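PDB 5TP4: amidase, hydantoinase/carbamoylase family from Burkholderia ambifaria, which probably hydrolyses N-carbamoyl-L-amino acids or related substrates carrying non-peptide carbon-nitrogen bonds, as a zinc-dependent member of the peptidase M20 family. Local coordinates for residues B[193-198]-B[376-381]; B[212-217]-B[341-346]. One frame throughout, in Å; residues are numbered along the deposited sequence. Where two conformers were deposited one is given.

In the fold
The four segments come along the chain in the order 193-198, 212-217, 341-346 and 376-381, so contact 2 falls within the span that contact 1 closes. Their centres lie about 7 Å apart, and they meet the same mixed sheet: strand 377-382 pairs in parallel with 193-199 and antiparallel with 212-229. A probable hydrogen bond from Gly-213 N to Phe-381 O (2.8 Å) joins the two contacts. Contact 1 pairs two central strands and carries zinc ligand His-198 at one end; contact 2 lays helix 340-353 against the sheet, where Cys-342 and Val-346 also meet Ala-378. In this alpha/beta core contact 1 reaches the zinc, whereas the Val-215 side chain of contact 2 stays about 12 Å away.

Contact 1 (B[193-198]-B[376-381]); sequences AYFEAH and PTAMVF. With ZN (zinc ion), chain P.
Tyr-194 to His-198 pair in parallel with Thr-377 to Phe-381, the strand axes 18° apart, and five backbone hydrogen bonds run from Tyr-194 N to Pro-376 O (2.8 Å) at one end to His-198 N and Val-380 O (2.9 Å) at the other. On one face, Phe-195 lies obliquely against Ala-378, its CE2 3.9 Å from CB; the small alanine suits a place where the ring and helix 340-353 both press in. Tyr-194, Glu-196 and His-198 occupy the opposite face. Thr-377 CG2 meets the edge of the Tyr-194 ring, 3.9 Å from CD2, while Thr-377 OG1 bonds back to Val-375 O. Met-379 runs alongside Glu-196; a bend at its end (chi3 73°) brings CE to 3.7 Å from His-198 CB, a role suited to a flexible, unbranched apolar chain. The buried Glu-196 carboxylate is well gripped: Tyr-194 OH donates to OE2 (2.7 Å) from above the carboxylate plane and also bonds Trp-134, while OE1 holds Ser-91. With CG anti to its backbone N (chi1 -154°), His-198 turns its ring away from segment 376-381, on the face of Tyr-194 and Glu-196, and NE2 binds zinc at 2.4 Å. His-92 and two waters join it there. Such a histidine at the C-terminal end of a central parallel strand is characteristic of the metal site in M20 catalytic domains.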
# COMPACT_ATOMS: atom_id res chain seq x y z
N ALA B 193 -23.28 21.29 -33.68
CA ALA B 193 -23.18 21.29 -32.23
C ALA B 193 -23.30 19.85 -31.78
O ALA B 193 -23.87 19.01 -32.48
CB ALA B 193 -24.25 22.15 -31.56
N TYR B 194 -22.74 19.57 -30.60
CA TYR B 194 -22.79 18.23 -30.03
C TYR B 194 -23.36 18.35 -28.63
O TYR B 194 -22.85 19.13 -27.81
CB TYR B 194 -21.39 17.59 -29.97
CG TYR B 194 -21.37 16.26 -29.27
CD1 TYR B 194 -21.71 15.10 -29.96
CD2 TYR B 194 -21.00 16.15 -27.93
CE1 TYR B 194 -21.69 13.88 -29.34
CE2 TYR B 194 -21.01 14.91 -27.29
CZ TYR B 194 -21.35 13.79 -28.02
OH TYR B 194 -21.34 12.54 -27.42
N PHE B 195 -24.40 17.56 -28.35
CA PHE B 195 -24.99 17.52 -27.01
C PHE B 195 -24.93 16.10 -26.46
O PHE B 195 -25.16 15.12 -27.18
CB PHE B 195 -26.45 17.98 -27.06
CG PHE B 195 -26.64 19.44 -27.36
CD1 PHE B 195 -26.77 19.87 -28.67
CD2 PHE B 195 -26.74 20.36 -26.33
CE1 PHE B 195 -26.97 21.21 -28.96
CE2 PHE B 195 -26.93 21.70 -26.59
CZ PHE B 195 -27.05 22.14 -27.91
N GLU B 196 -24.65 15.96 -25.16
CA GLU B 196 -24.60 14.64 -24.55
C GLU B 196 -25.30 14.70 -23.21
O GLU B 196 -24.91 15.51 -22.36
CB GLU B 196 -23.15 14.16 -24.38
CG GLU B 196 -23.04 12.85 -23.64
CD GLU B 196 -21.76 12.07 -23.95
OE1 GLU B 196 -21.57 10.98 -23.36
OE2 GLU B 196 -20.95 12.55 -24.78
N ALA B 197 -26.31 13.85 -23.01
CA ALA B 197 -26.90 13.69 -21.69
C ALA B 197 -26.24 12.53 -20.97
O ALA B 197 -25.92 11.50 -21.58
CB ALA B 197 -28.42 13.48 -21.82
N HIS B 198 -26.02 12.68 -19.66
CA HIS B 198 -25.33 11.64 -18.91
C HIS B 198 -25.71 11.74 -17.44
O HIS B 198 -26.01 12.82 -16.93
CB HIS B 198 -23.80 11.81 -19.07
CG HIS B 198 -23.02 10.54 -18.88
ND1 HIS B 198 -22.75 10.01 -17.64
CD2 HIS B 198 -22.46 9.70 -19.79
CE1 HIS B 198 -22.08 8.88 -17.79
NE2 HIS B 198 -21.87 8.68 -19.07
N PRO B 376 -18.79 23.03 -31.15
CA PRO B 376 -19.56 23.54 -30.00
C PRO B 376 -20.32 22.43 -29.30
O PRO B 376 -21.09 21.69 -29.92
CB PRO B 376 -20.50 24.57 -30.64
CG PRO B 376 -19.81 24.99 -31.87
CD PRO B 376 -19.11 23.77 -32.39
N THR B 377 -20.11 22.33 -27.99
CA THR B 377 -20.54 21.19 -27.20
C THR B 377 -21.18 21.62 -25.89
O THR B 377 -20.77 22.61 -25.28
CB THR B 377 -19.33 20.25 -26.91
OG1 THR B 377 -18.91 19.64 -28.15
CG2 THR B 377 -19.67 19.15 -25.90
N ALA B 378 -22.19 20.86 -25.45
CA ALA B 378 -22.74 21.05 -24.11
C ALA B 378 -23.18 19.69 -23.60
O ALA B 378 -23.37 18.74 -24.37
CB ALA B 378 -23.93 22.02 -24.07
N MET B 379 -23.35 19.61 -22.28
CA MET B 379 -23.87 18.38 -21.69
C MET B 379 -25.01 18.67 -20.72
O MET B 379 -25.09 19.75 -20.11
CB MET B 379 -22.79 17.59 -20.92
CG MET B 379 -21.73 16.91 -21.81
SD MET B 379 -20.61 15.90 -20.78
CE MET B 379 -21.67 14.53 -20.37
N VAL B 380 -25.89 17.67 -20.58
CA VAL B 380 -26.95 17.68 -19.58
C VAL B 380 -26.63 16.57 -18.59
O VAL B 380 -26.65 15.40 -18.96
CB VAL B 380 -28.34 17.43 -20.18
CG1 VAL B 380 -29.42 17.65 -19.08
CG2 VAL B 380 -28.62 18.34 -21.40
N PHE B 381 -26.38 16.93 -17.32
CA PHE B 381 -26.28 15.92 -16.26
C PHE B 381 -27.63 15.75 -15.55
O PHE B 381 -28.36 16.72 -15.35
CB PHE B 381 -25.28 16.30 -15.17
CG PHE B 381 -23.85 15.91 -15.43
CD1 PHE B 381 -23.47 15.16 -16.52
CD2 PHE B 381 -22.88 16.34 -14.54
CE1 PHE B 381 -22.12 14.82 -16.71
CE2 PHE B 381 -21.53 16.02 -14.72
CZ PHE B 381 -21.16 15.26 -15.80
ZN ZN P . -20.27 7.03 -19.74
O HOH W 1 -19.31 8.84 -21.08
O HOH W 2 -18.25 6.71 -18.77

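Contact 2 (B[212-217]-B[341-346]); sequences IGIVTG and GCVELV
Val-343 reaches from helix 341-346 onto Ile-214 and Val-215 of strand 212-217, the helix running almost antiparallel to the strand (173°). Its CA-CB bond heads for the strand, and CB comes to 4.4 Å from Val-215 O. From there the side chain forks. CG1, placed anti to the backbone N (chi1 177°), presses on Ile-214 CG2 at 3.5 Å, tighter than usual for two methyl groups, the two side chains crossing at a slant. CG2, the other branch, settles 3.6 Å from Val-215 O, an oxygen that CG1 lies near as well. A valine suits this place because it is short and forked at CB: its two methyls touch Ile-214 and the Val-215 carbonyl without a long chain, in keeping with a closest approach of 8.2 Å between the short helix and strand axes. One helical turn on, Val-346 aims at the strand as well. Its CG1 lies 4.3 Å from Ile-214 CG1 and, more loosely, 4.5 Å from Ile-212 CG2. Ile-214 is thus shared: CG2 bears on Val-343, while CG1 and CG2 both lie near Val-346, and a branched isoleucine suits a place between two valines. No hydrogen bond crosses between the segments; apolar contact does the work. Beyond them, Phe-338 touches Val-343, and Val-407 of helix 398-416 touches Ile-212. An apolar helix face laid on a strand in this way is the usual helix-on-sheet packing of an alpha/beta layer, here in what is probably the M20 catalytic domain.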
# COMPACT_ATOMS: atom_id res chain seq x y z
N ILE B 212 -31.19 19.16 -12.85
CA ILE B 212 -30.43 19.41 -14.07
C ILE B 212 -29.04 19.94 -13.72
O ILE B 212 -28.91 21.02 -13.14
CB ILE B 212 -31.13 20.40 -15.00
CG1 ILE B 212 -32.56 19.91 -15.33
CG2 ILE B 212 -30.27 20.62 -16.31
CD1 ILE B 212 -32.59 18.54 -16.11
N GLY B 213 -28.00 19.19 -14.10
CA GLY B 213 -26.66 19.72 -14.03
C GLY B 213 -26.33 20.39 -15.35
O GLY B 213 -26.32 19.74 -16.39
N ILE B 214 -26.10 21.70 -15.31
CA ILE B 214 -25.69 22.49 -16.49
C ILE B 214 -24.17 22.33 -16.57
O ILE B 214 -23.43 23.00 -15.85
CB ILE B 214 -26.11 23.95 -16.37
CG1 ILE B 214 -27.62 24.08 -16.25
CG2 ILE B 214 -25.62 24.76 -17.60
CD1 ILE B 214 -28.06 25.38 -15.57
N VAL B 215 -23.68 21.44 -17.43
CA VAL B 215 -22.28 21.05 -17.34
C VAL B 215 -21.42 22.10 -18.02
O VAL B 215 -21.67 22.48 -19.17
CB VAL B 215 -22.04 19.65 -17.96
CG1 VAL B 215 -20.65 19.22 -17.64
CG2 VAL B 215 -23.02 18.63 -17.39
N THR B 216 -20.37 22.55 -17.33
CA THR B 216 -19.59 23.66 -17.85
C THR B 216 -18.36 23.23 -18.64
O THR B 216 -17.85 24.03 -19.44
CB THR B 216 -19.17 24.60 -16.70
OG1 THR B 216 -18.38 23.90 -15.74
CG2 THR B 216 -20.40 25.09 -15.98
N GLY B 217 -17.89 22.01 -18.46
CA GLY B 217 -16.66 21.57 -19.07
C GLY B 217 -16.05 20.47 -18.22
O GLY B 217 -16.66 19.98 -17.28
N GLY B 341 -22.42 29.19 -25.68
CA GLY B 341 -23.75 29.27 -26.29
C GLY B 341 -24.55 27.99 -26.16
O GLY B 341 -25.76 28.04 -25.89
N CYS B 342 -23.92 26.83 -26.38
CA CYS B 342 -24.65 25.56 -26.20
C CYS B 342 -24.99 25.33 -24.73
O CYS B 342 -26.07 24.80 -24.42
CB CYS B 342 -23.84 24.38 -26.76
SG CYS B 342 -23.73 24.44 -28.58
N VAL B 343 -24.09 25.71 -23.82
CA VAL B 343 -24.37 25.57 -22.39
C VAL B 343 -25.56 26.44 -22.01
O VAL B 343 -26.44 26.02 -21.24
CB VAL B 343 -23.12 25.90 -21.55
CG1 VAL B 343 -23.45 25.83 -20.07
CG2 VAL B 343 -22.01 24.90 -21.86
N GLU B 344 -25.63 27.64 -22.60
CA GLU B 344 -26.73 28.55 -22.30
C GLU B 344 -28.07 27.98 -22.78
O GLU B 344 -29.10 28.24 -22.17
CB GLU B 344 -26.47 29.92 -22.94
CG GLU B 344 -27.59 30.93 -22.80
CD GLU B 344 -27.28 32.25 -23.51
OE1 GLU B 344 -26.17 32.76 -23.26
OE2 GLU B 344 -28.09 32.74 -24.33
N LEU B 345 -28.06 27.19 -23.86
CA LEU B 345 -29.32 26.57 -24.29
C LEU B 345 -29.81 25.56 -23.26
O LEU B 345 -31.01 25.43 -23.01
CB LEU B 345 -29.16 25.88 -25.64
CG LEU B 345 -28.83 26.82 -26.81
CD1 LEU B 345 -28.65 26.01 -28.10
CD2 LEU B 345 -29.92 27.88 -27.01
N VAL B 346 -28.87 24.79 -22.69
CA VAL B 346 -29.22 23.84 -21.63
C VAL B 346 -29.83 24.57 -20.45
O VAL B 346 -30.88 24.17 -19.93
CB VAL B 346 -27.97 23.04 -21.22
CG1 VAL B 346 -28.27 22.15 -20.00
CG2 VAL B 346 -27.52 22.17 -22.37